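Local coordinates for uncharacterized protein (Bacteroides ovatus, PDB 3P02) that is of unknown function but joins a domain of the E-set clan to a beta-rich C-terminal domain of the BT_3044-like family, at residues Arg200-Tyr210 against Asp275-Pro283; Arg160-Ala171 against Ile287-Val297. All blocks are in the same frame, centred on the assembly; numbering follows the deposited sequence.

Contact 1 (Arg200-Tyr210 against Asp275-Pro283); sequences RTEDYEDRINY and DFVDYTSVP
Arg200 bridges two aspartates, one on each segment. Its NH1 gives Asp278 OD2 a fairly straight hydrogen bond of 2.9 Å that arrives from above the carboxylate plane, and a weaker one runs from NH2 to OD1. Within its own loop, NE and NH2 grip Asp206 side-on, one nitrogen to each oxygen. The long, flat guanidinium suits this place because it can serve both acids in its plane while Tyr210 CZ lies against one face.

Hydroxyls form a second layer. Tyr210 OH donates to Thr280 OG1 at 2.7 Å, and OG1 in turn donates to Asp206 OD2 at 2.6 Å; a hydroxyl suits the spot because it can accept one bond and give another. Tyr279 OH bonds to Asn236, and a water close to that hydroxyl makes a weak bond to Asn209 OD1.

Apolar contact is lighter: Tyr210 CD1 meets Phe276 CE2 at 4.2 Å.

With CG opposite the backbone N (chi1 176°), Asp278 brings OD1 to the amides of Thr280 and Ser281, while OD2 accepts a hydrogen bond from Ser281 OG. This Asx turn, made as the chain passes from Asp278 to Ser281, joins the Arg200-Asp206-Asp278 salt-bridge network in fastening the loop before strand 211-220 to the C-terminal domain's antiparallel sheet.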
loop_
_atom_site.group_PDB
_atom_site.type_symbol
_atom_site.label_atom_id
_atom_site.label_comp_id
_atom_site.label_asym_id
_atom_site.label_seq_id
_atom_site.Cartn_x
_atom_site.Cartn_y
_atom_site.Cartn_z
ATOM N N ARG A 200 -10.334 6.911 11.449
ATOM C CA ARG A 200 -9.741 7.449 10.225
ATOM C C ARG A 200 -9.168 6.307 9.366
ATOM O O ARG A 200 -8.784 5.233 9.856
ATOM C CB ARG A 200 -8.651 8.505 10.538
ATOM C CG ARG A 200 -9.153 9.962 10.607
ATOM C CD ARG A 200 -10.268 10.156 11.636
ATOM N NE ARG A 200 -10.610 11.563 11.774
ATOM C CZ ARG A 200 -11.336 12.060 12.772
ATOM N NH1 ARG A 200 -11.871 11.250 13.686
ATOM N NH2 ARG A 200 -11.568 13.361 12.845
ATOM N N THR A 201 -9.132 6.539 8.054
ATOM C CA THR A 201 -8.586 5.589 7.084
ATOM C C THR A 201 -7.863 6.406 6.026
ATOM O O THR A 201 -7.932 7.644 6.046
ATOM C CB THR A 201 -9.709 4.728 6.413
ATOM O OG1 THR A 201 -10.435 5.590 5.527
ATOM C CG2 THR A 201 -10.693 4.058 7.419
ATOM N N GLU A 202 -7.333 5.721 5.003
ATOM C CA GLU A 202 -6.728 6.341 3.830
ATOM C C GLU A 202 -7.714 7.327 3.132
ATOM O O GLU A 202 -7.264 8.220 2.421
ATOM C CB GLU A 202 -6.284 5.230 2.856
ATOM C CG GLU A 202 -7.434 4.378 2.323
ATOM C CD GLU A 202 -7.067 3.370 1.247
ATOM O OE1 GLU A 202 -6.076 3.595 0.515
ATOM O OE2 GLU A 202 -7.786 2.352 1.131
ATOM N N ASP A 203 -9.045 7.180 3.346
ATOM C CA ASP A 203 -10.050 8.013 2.685
ATOM C C ASP A 203 -10.420 9.263 3.448
ATOM O O ASP A 203 -11.263 10.027 2.967
ATOM C CB ASP A 203 -11.336 7.213 2.426
ATOM C CG ASP A 203 -11.191 6.045 1.463
ATOM O OD1 ASP A 203 -10.249 6.067 0.633
ATOM O OD2 ASP A 203 -11.906 5.050 1.646
ATOM N N TYR A 204 -9.799 9.506 4.615
ATOM C CA TYR A 204 -10.164 10.691 5.411
ATOM C C TYR A 204 -9.207 11.807 5.135
ATOM O O TYR A 204 -7.991 11.594 5.181
ATOM C CB TYR A 204 -10.102 10.361 6.911
ATOM C CG TYR A 204 -11.327 9.647 7.425
ATOM C CD1 TYR A 204 -11.597 8.326 7.055
ATOM C CD2 TYR A 204 -12.163 10.246 8.356
ATOM C CE1 TYR A 204 -12.693 7.637 7.574
ATOM C CE2 TYR A 204 -13.292 9.581 8.849
ATOM C CZ TYR A 204 -13.556 8.281 8.439
ATOM O OH TYR A 204 -14.647 7.602 8.935
ATOM N N GLU A 205 -9.744 12.998 4.854
ATOM C CA GLU A 205 -8.907 14.158 4.585
ATOM C C GLU A 205 -7.991 14.495 5.771
ATOM O O GLU A 205 -6.833 14.874 5.546
ATOM C CB GLU A 205 -9.799 15.354 4.269
ATOM C CG GLU A 205 -9.029 16.572 3.796
ATOM C CD GLU A 205 -9.887 17.798 3.571
ATOM O OE1 GLU A 205 -11.114 17.641 3.369
ATOM O OE2 GLU A 205 -9.331 18.918 3.605
ATOM N N ASP A 206 -8.494 14.375 7.027
ATOM C CA ASP A 206 -7.667 14.760 8.180
ATOM C C ASP A 206 -6.825 13.612 8.758
ATOM O O ASP A 206 -6.282 13.758 9.857
ATOM C CB ASP A 206 -8.588 15.329 9.301
ATOM C CG ASP A 206 -9.561 14.327 9.906
ATOM O OD1 ASP A 206 -9.416 13.090 9.629
ATOM O OD2 ASP A 206 -10.471 14.762 10.635
ATOM N N ARG A 207 -6.659 12.495 8.001
ATOM C CA ARG A 207 -6.032 11.303 8.576
ATOM C C ARG A 207 -4.632 11.515 9.189
ATOM O O ARG A 207 -4.349 10.921 10.220
ATOM C CB ARG A 207 -5.998 10.165 7.557
ATOM C CG ARG A 207 -5.099 10.419 6.360
ATOM C CD ARG A 207 -5.346 9.380 5.293
ATOM N NE ARG A 207 -4.473 9.603 4.141
ATOM C CZ ARG A 207 -4.704 10.513 3.208
ATOM N NH1 ARG A 207 -5.797 11.274 3.265
ATOM N NH2 ARG A 207 -3.875 10.640 2.177
ATOM N N ILE A 208 -3.754 12.346 8.569
ATOM C CA ILE A 208 -2.395 12.491 9.158
ATOM C C ILE A 208 -2.460 12.972 10.616
ATOM O O ILE A 208 -1.615 12.597 11.415
ATOM C CB ILE A 208 -1.533 13.447 8.307
ATOM C CG1 ILE A 208 -1.265 12.796 6.934
ATOM C CG2 ILE A 208 -0.213 13.795 9.036
ATOM C CD1 ILE A 208 -0.522 13.806 5.891
ATOM N N ASN A 209 -3.461 13.789 10.966
ATOM C CA ASN A 209 -3.593 14.288 12.345
ATOM C C ASN A 209 -3.812 13.187 13.377
ATOM O O ASN A 209 -3.671 13.445 14.576
ATOM C CB ASN A 209 -4.810 15.212 12.423
ATOM C CG ASN A 209 -4.677 16.395 11.512
ATOM O OD1 ASN A 209 -3.582 16.934 11.343
ATOM N ND2 ASN A 209 -5.806 16.884 11.035
ATOM N N TYR A 210 -4.254 11.987 12.909
ATOM C CA TYR A 210 -4.671 10.895 13.795
ATOM C C TYR A 210 -3.721 9.707 13.751
ATOM O O TYR A 210 -4.061 8.636 14.231
ATOM C CB TYR A 210 -6.132 10.481 13.442
ATOM C CG TYR A 210 -7.054 11.625 13.802
ATOM C CD1 TYR A 210 -7.450 11.831 15.120
ATOM C CD2 TYR A 210 -7.421 12.583 12.850
ATOM C CE1 TYR A 210 -8.162 12.964 15.495
ATOM C CE2 TYR A 210 -8.144 13.723 13.216
ATOM C CZ TYR A 210 -8.526 13.896 14.536
ATOM O OH TYR A 210 -9.227 15.019 14.906
ATOM N N ASP A 275 -5.806 7.557 25.476
ATOM C CA ASP A 275 -6.710 8.660 25.242
ATOM C C ASP A 275 -6.209 9.477 24.055
ATOM O O ASP A 275 -5.003 9.582 23.837
ATOM C CB ASP A 275 -6.813 9.589 26.473
ATOM C CG ASP A 275 -7.526 9.027 27.674
ATOM O OD1 ASP A 275 -8.298 8.032 27.511
ATOM O OD2 ASP A 275 -7.395 9.625 28.762
ATOM N N PHE A 276 -7.141 10.113 23.335
ATOM C CA PHE A 276 -6.813 11.049 22.267
ATOM C C PHE A 276 -8.003 11.930 22.070
ATOM O O PHE A 276 -9.110 11.590 22.498
ATOM C CB PHE A 276 -6.404 10.355 20.961
ATOM C CG PHE A 276 -7.581 9.811 20.204
ATOM C CD1 PHE A 276 -8.148 8.581 20.549
ATOM C CD2 PHE A 276 -8.147 10.539 19.148
ATOM C CE1 PHE A 276 -9.280 8.116 19.877
ATOM C CE2 PHE A 276 -9.293 10.084 18.500
ATOM C CZ PHE A 276 -9.844 8.869 18.854
ATOM N N VAL A 277 -7.793 13.048 21.381
ATOM C CA VAL A 277 -8.859 13.996 21.127
ATOM C C VAL A 277 -9.155 14.064 19.626
ATOM O O VAL A 277 -8.210 14.140 18.819
ATOM C CB VAL A 277 -8.426 15.386 21.684
ATOM C CG1 VAL A 277 -9.421 16.479 21.313
ATOM C CG2 VAL A 277 -8.222 15.337 23.197
ATOM N N ASP A 278 -10.435 14.086 19.270
ATOM C CA ASP A 278 -10.878 14.315 17.912
ATOM C C ASP A 278 -11.230 15.806 17.884
ATOM O O ASP A 278 -12.251 16.213 18.460
ATOM C CB ASP A 278 -12.068 13.427 17.550
ATOM C CG ASP A 278 -12.636 13.708 16.172
ATOM O OD1 ASP A 278 -12.383 14.831 15.621
ATOM O OD2 ASP A 278 -13.341 12.829 15.637
ATOM N N TYR A 279 -10.360 16.635 17.303
ATOM C CA TYR A 279 -10.582 18.082 17.306
ATOM C C TYR A 279 -11.006 18.587 15.916
ATOM O O TYR A 279 -10.966 19.791 15.665
ATOM C CB TYR A 279 -9.292 18.797 17.809
ATOM C CG TYR A 279 -8.082 18.575 16.920
ATOM C CD1 TYR A 279 -7.306 17.421 17.036
ATOM C CD2 TYR A 279 -7.693 19.534 15.980
ATOM C CE1 TYR A 279 -6.221 17.195 16.195
ATOM C CE2 TYR A 279 -6.581 19.340 15.169
ATOM C CZ TYR A 279 -5.840 18.172 15.285
ATOM O OH TYR A 279 -4.750 17.957 14.469
ATOM N N THR A 280 -11.391 17.663 14.986
ATOM C CA THR A 280 -11.713 18.097 13.622
ATOM C C THR A 280 -13.063 17.592 13.102
ATOM O O THR A 280 -13.556 18.189 12.142
ATOM C CB THR A 280 -10.592 17.655 12.641
ATOM O OG1 THR A 280 -10.391 16.244 12.767
ATOM C CG2 THR A 280 -9.252 18.367 12.906
ATOM N N SER A 281 -13.650 16.516 13.676
ATOM C CA SER A 281 -14.946 15.988 13.168
ATOM C C SER A 281 -16.107 16.930 13.383
ATOM O O SER A 281 -17.004 17.012 12.527
ATOM C CB SER A 281 -15.323 14.687 13.873
ATOM O OG SER A 281 -14.474 13.640 13.463
ATOM N N VAL A 282 -16.166 17.525 14.588
ATOM C CA VAL A 282 -17.298 18.336 14.981
ATOM C C VAL A 282 -16.903 19.787 14.888
ATOM O O VAL A 282 -15.960 20.208 15.563
ATOM C CB VAL A 282 -17.857 17.989 16.397
ATOM C CG1 VAL A 282 -19.056 18.869 16.757
ATOM C CG2 VAL A 282 -18.228 16.514 16.512
ATOM N N PRO A 283 -17.646 20.584 14.093
ATOM C CA PRO A 283 -17.316 22.010 13.990
ATOM C C PRO A 283 -17.132 22.679 15.343
ATOM O O PRO A 283 -17.993 22.571 16.231
ATOM C CB PRO A 283 -18.538 22.600 13.273
ATOM C CG PRO A 283 -19.046 21.474 12.433
ATOM C CD PRO A 283 -18.790 20.223 13.218
HETATM O O HOH W 1 -3.834 19.885 12.968
#

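Contact 2 (Arg160-Ala171 against Ile287-Val297); sequences RFSGSSLLGTMA and IEYNMKGGLSV. With EDO (1,2-ethanediol), chain C.
Val297 CB sits over the centre of the Phe161 ring, 3.5 Å from its centroid and 4° off the normal, a CH-pi contact in which the branched valine fills one face; Leu295 CB touches ring atom CD2 at 4.1 Å. Were Phe161 replaced by an alanine, Val297 would probably lose the ring it rests on and a gap would be likely beside Leu295. The Tyr289 ring has Ile287 CG2 against one face, out toward the rim, and the carbonyl O of Thr169 at its edge. Met170, a selenomethionine bent at chi2 (-73°), turns back so that SE lies 4.9 Å from the Tyr289 ring centroid, oblique to the ring, a Met-aromatic contact, and packs on Ile287 CG2 as well; Phe178 adds an edge-to-face partner.

The backbones make two antiparallel ladders, a single bridge at Ser162-Ser296 and a longer run from Leu166-Gly293 to Met170-Tyr289, with the register shifting by one at the Gly163-Leu166 type I turn. Gly293 marks the corner of the other strand: a CB there would clash with Ser165 O. A water spans the shift, bound to Ser162 O, Ser165 N and Gly294 O.

Leu166 CD2 meets Met291 CE at 3.8 Å, the side chains crossing at about a right angle, and Leu166 CB meets Leu295 CD2 at 3.9 Å. Thr169 and Asn290 lie side by side on the face they share with Leu167 and Lys292, where Asn290 ND2 reaches Asp275 and Lys292 pairs with Asp273.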
loop_
_atom_site.group_PDB
_atom_site.type_symbol
_atom_site.label_atom_id
_atom_site.label_comp_id
_atom_site.label_asym_id
_atom_site.label_seq_id
_atom_site.Cartn_x
_atom_site.Cartn_y
_atom_site.Cartn_z
ATOM N N ARG A 160 -3.845 -5.446 6.648
ATOM C CA ARG A 160 -5.237 -5.395 7.085
ATOM C C ARG A 160 -5.435 -6.215 8.351
ATOM O O ARG A 160 -5.590 -7.427 8.274
ATOM C CB ARG A 160 -6.177 -5.849 5.954
ATOM C CG ARG A 160 -6.024 -4.949 4.715
ATOM C CD ARG A 160 -6.996 -5.320 3.599
ATOM N NE ARG A 160 -6.750 -6.659 3.094
ATOM C CZ ARG A 160 -7.508 -7.731 3.315
ATOM N NH1 ARG A 160 -8.579 -7.651 4.100
ATOM N NH2 ARG A 160 -7.192 -8.896 2.766
ATOM N N PHE A 161 -5.481 -5.542 9.511
ATOM C CA PHE A 161 -5.703 -6.253 10.764
ATOM C C PHE A 161 -7.161 -6.211 11.171
ATOM O O PHE A 161 -7.875 -5.274 10.807
ATOM C CB PHE A 161 -4.890 -5.577 11.914
ATOM C CG PHE A 161 -3.446 -5.999 11.971
ATOM C CD1 PHE A 161 -2.602 -5.811 10.877
ATOM C CD2 PHE A 161 -2.926 -6.578 13.115
ATOM C CE1 PHE A 161 -1.267 -6.239 10.920
ATOM C CE2 PHE A 161 -1.583 -6.960 13.176
ATOM C CZ PHE A 161 -0.760 -6.788 12.071
ATOM N N SER A 162 -7.596 -7.219 11.955
ATOM C CA SER A 162 -8.936 -7.185 12.555
ATOM C C SER A 162 -8.928 -6.089 13.619
ATOM O O SER A 162 -8.050 -6.078 14.497
ATOM C CB SER A 162 -9.296 -8.530 13.191
ATOM O OG SER A 162 -9.329 -9.561 12.224
ATOM N N GLY A 163 -9.894 -5.179 13.553
ATOM C CA GLY A 163 -9.940 -4.077 14.512
ATOM C C GLY A 163 -11.094 -4.102 15.492
ATOM O O GLY A 163 -11.235 -3.173 16.295
ATOM N N SER A 164 -11.965 -5.137 15.410
ATOM C CA SER A 164 -13.185 -5.165 16.248
ATOM C C SER A 164 -12.925 -5.220 17.762
ATOM O O SER A 164 -13.837 -4.927 18.534
ATOM C CB SER A 164 -14.096 -6.319 15.851
ATOM O OG SER A 164 -14.538 -6.148 14.511
ATOM N N SER A 165 -11.719 -5.632 18.190
ATOM C CA SER A 165 -11.407 -5.671 19.618
ATOM C C SER A 165 -10.677 -4.395 20.079
ATOM O O SER A 165 -10.219 -4.356 21.213
ATOM C CB SER A 165 -10.567 -6.907 19.951
ATOM O OG SER A 165 -11.405 -8.049 19.982
ATOM N N LEU A 166 -10.522 -3.382 19.198
ATOM C CA LEU A 166 -9.930 -2.097 19.595
ATOM C C LEU A 166 -11.095 -1.115 19.739
ATOM O O LEU A 166 -11.587 -0.547 18.755
ATOM C CB LEU A 166 -8.836 -1.592 18.631
ATOM C CG LEU A 166 -8.110 -0.342 19.130
ATOM C CD1 LEU A 166 -7.413 -0.573 20.512
ATOM C CD2 LEU A 166 -7.064 0.113 18.107
ATOM N N LEU A 167 -11.604 -1.001 20.985
ATOM C CA LEU A 167 -12.851 -0.283 21.232
ATOM C C LEU A 167 -12.648 1.191 21.514
ATOM O O LEU A 167 -11.859 1.577 22.385
ATOM C CB LEU A 167 -13.595 -0.955 22.402
ATOM C CG LEU A 167 -13.802 -2.499 22.245
ATOM C CD1 LEU A 167 -14.447 -3.077 23.514
ATOM C CD2 LEU A 167 -14.707 -2.822 21.048
ATOM N N GLY A 168 -13.401 1.995 20.771
ATOM C CA GLY A 168 -13.407 3.435 20.930
ATOM C C GLY A 168 -14.510 3.827 21.892
ATOM O O GLY A 168 -15.668 3.479 21.680
ATOM N N THR A 169 -14.175 4.576 22.932
ATOM C CA THR A 169 -15.156 5.067 23.917
ATOM C C THR A 169 -14.847 6.514 24.258
ATOM O O THR A 169 -13.833 7.039 23.829
ATOM C CB THR A 169 -15.048 4.223 25.232
ATOM O OG1 THR A 169 -13.778 4.479 25.845
ATOM C CG2 THR A 169 -15.291 2.734 25.036
HETATM N N MSE A 170 -15.679 7.150 25.058
HETATM C CA MSE A 170 -15.294 8.458 25.575
HETATM C C MSE A 170 -14.193 8.248 26.607
HETATM O O MSE A 170 -14.227 7.236 27.317
HETATM C CB MSE A 170 -16.480 9.133 26.262
HETATM C CG MSE A 170 -17.592 9.471 25.268
HETATM SE SE MSE A 170 -17.055 10.987 24.164
HETATM C CE MSE A 170 -18.596 10.900 22.971
ATOM N N ALA A 171 -13.301 9.230 26.775
ATOM C CA ALA A 171 -12.337 9.153 27.883
ATOM C C ALA A 171 -13.121 9.121 29.211
ATOM O O ALA A 171 -14.090 9.864 29.353
ATOM C CB ALA A 171 -11.408 10.359 27.851
ATOM N N ILE A 287 -13.766 16.224 20.955
ATOM C CA ILE A 287 -14.279 15.049 21.647
ATOM C C ILE A 287 -13.108 14.289 22.275
ATOM O O ILE A 287 -12.159 13.923 21.566
ATOM C CB ILE A 287 -15.114 14.137 20.716
ATOM C CG1 ILE A 287 -16.181 14.934 19.915
ATOM C CG2 ILE A 287 -15.738 12.977 21.503
ATOM C CD1 ILE A 287 -17.270 15.553 20.711
ATOM N N GLU A 288 -13.185 14.033 23.589
ATOM C CA GLU A 288 -12.134 13.299 24.277
ATOM C C GLU A 288 -12.464 11.821 24.261
ATOM O O GLU A 288 -13.366 11.362 24.976
ATOM C CB GLU A 288 -11.980 13.811 25.715
ATOM C CG GLU A 288 -11.598 15.278 25.754
ATOM C CD GLU A 288 -11.346 15.861 27.133
ATOM O OE1 GLU A 288 -11.453 15.121 28.138
ATOM O OE2 GLU A 288 -11.072 17.082 27.202
ATOM N N TYR A 289 -11.719 11.088 23.454
ATOM C CA TYR A 289 -11.922 9.670 23.293
ATOM C C TYR A 289 -10.822 8.824 23.926
ATOM O O TYR A 289 -9.799 9.329 24.375
ATOM C CB TYR A 289 -11.932 9.348 21.788
ATOM C CG TYR A 289 -13.174 9.770 21.031
ATOM C CD1 TYR A 289 -14.427 9.266 21.378
ATOM C CD2 TYR A 289 -13.073 10.501 19.852
ATOM C CE1 TYR A 289 -15.562 9.539 20.611
ATOM C CE2 TYR A 289 -14.206 10.804 19.084
ATOM C CZ TYR A 289 -15.441 10.279 19.442
ATOM O OH TYR A 289 -16.576 10.624 18.734
ATOM N N ASN A 290 -11.023 7.518 23.850
ATOM C CA ASN A 290 -10.072 6.504 24.285
ATOM C C ASN A 290 -10.202 5.295 23.379
ATOM O O ASN A 290 -11.317 4.959 22.971
ATOM C CB ASN A 290 -10.349 6.093 25.748
ATOM C CG ASN A 290 -9.478 4.919 26.198
ATOM O OD1 ASN A 290 -9.817 3.738 25.999
ATOM N ND2 ASN A 290 -8.378 5.209 26.874
HETATM N N MSE A 291 -9.088 4.654 23.061
HETATM C CA MSE A 291 -9.124 3.374 22.333
HETATM C C MSE A 291 -8.444 2.352 23.209
HETATM O O MSE A 291 -7.334 2.606 23.668
HETATM C CB MSE A 291 -8.440 3.471 20.953
HETATM C CG MSE A 291 -9.173 4.497 20.078
HETATM SE SE MSE A 291 -8.667 4.377 18.242
HETATM C CE MSE A 291 -9.662 2.859 17.740
ATOM N N LYS A 292 -9.118 1.233 23.468
ATOM C CA LYS A 292 -8.561 0.190 24.343
ATOM C C LYS A 292 -8.817 -1.183 23.797
ATOM O O LYS A 292 -9.932 -1.511 23.388
ATOM C CB LYS A 292 -9.192 0.305 25.756
ATOM C CG LYS A 292 -8.675 -0.717 26.779
ATOM C CD LYS A 292 -9.216 -0.421 28.186
ATOM C CE LYS A 292 -8.665 -1.393 29.226
ATOM N NZ LYS A 292 -7.170 -1.269 29.411
ATOM N N GLY A 293 -7.823 -2.026 23.894
ATOM C CA GLY A 293 -8.012 -3.399 23.435
ATOM C C GLY A 293 -6.808 -3.911 22.687
ATOM O O GLY A 293 -5.668 -3.688 23.101
ATOM N N GLY A 294 -7.079 -4.597 21.593
ATOM C CA GLY A 294 -6.026 -5.180 20.797
ATOM C C GLY A 294 -6.372 -5.300 19.338
ATOM O O GLY A 294 -7.449 -4.876 18.892
ATOM N N LEU A 295 -5.388 -5.787 18.584
ATOM C CA LEU A 295 -5.468 -5.981 17.133
ATOM C C LEU A 295 -4.922 -7.331 16.764
ATOM O O LEU A 295 -4.076 -7.856 17.478
ATOM C CB LEU A 295 -4.622 -4.917 16.427
ATOM C CG LEU A 295 -5.046 -3.449 16.673
ATOM C CD1 LEU A 295 -3.998 -2.474 16.119
ATOM C CD2 LEU A 295 -6.406 -3.146 16.020
ATOM N N SER A 296 -5.363 -7.884 15.649
ATOM C CA SER A 296 -4.804 -9.159 15.242
ATOM C C SER A 296 -4.831 -9.306 13.739
ATOM O O SER A 296 -5.657 -8.689 13.047
ATOM C CB SER A 296 -5.541 -10.332 15.885
ATOM O OG SER A 296 -6.902 -10.384 15.503
ATOM N N VAL A 297 -3.892 -10.109 13.232
ATOM C CA VAL A 297 -3.885 -10.472 11.824
ATOM C C VAL A 297 -3.731 -11.989 11.740
ATOM O O VAL A 297 -2.995 -12.603 12.534
ATOM C CB VAL A 297 -2.833 -9.705 10.966
ATOM C CG1 VAL A 297 -1.404 -10.146 11.269
ATOM C CG2 VAL A 297 -3.132 -9.839 9.461
HETATM C C1 EDO C . -8.615 -8.776 8.994
HETATM O O1 EDO C . -7.307 -9.210 8.637
HETATM C C2 EDO C . -9.572 -9.118 7.870
HETATM O O2 EDO C . -9.493 -10.516 7.557
HETATM O O HOH W 2 -9.066 -6.059 17.061
HETATM O O HOH W 3 -12.009 2.500 24.994
HETATM O O HOH W 4 -14.584 11.975 27.421
#

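In the fold
Contacts 1 and 2 lie about 15 Å apart, centre to centre, and both reach the same antiparallel sheet of the C-terminal domain, contact 1 through strand 262-278 and contact 2 through strand 287-302. They meet where these two strands, successive in the chain, run side by side. Probable hydrogen bonds join Phe276 O to Tyr289 N at 2.8 Å and Asp278 N to Ile287 O at 2.9 Å, while Phe276 CE1 packs on Met291 CG at 3.6 Å. Phe276 therefore touches partners in both contacts. No active site is known. The bound ethanediols, one whose nearest atom is about 3 Å from the Arg200 side chain and another hydrogen-bonded to Arg160 O and Lys315, probably come from the crystallisation liquor.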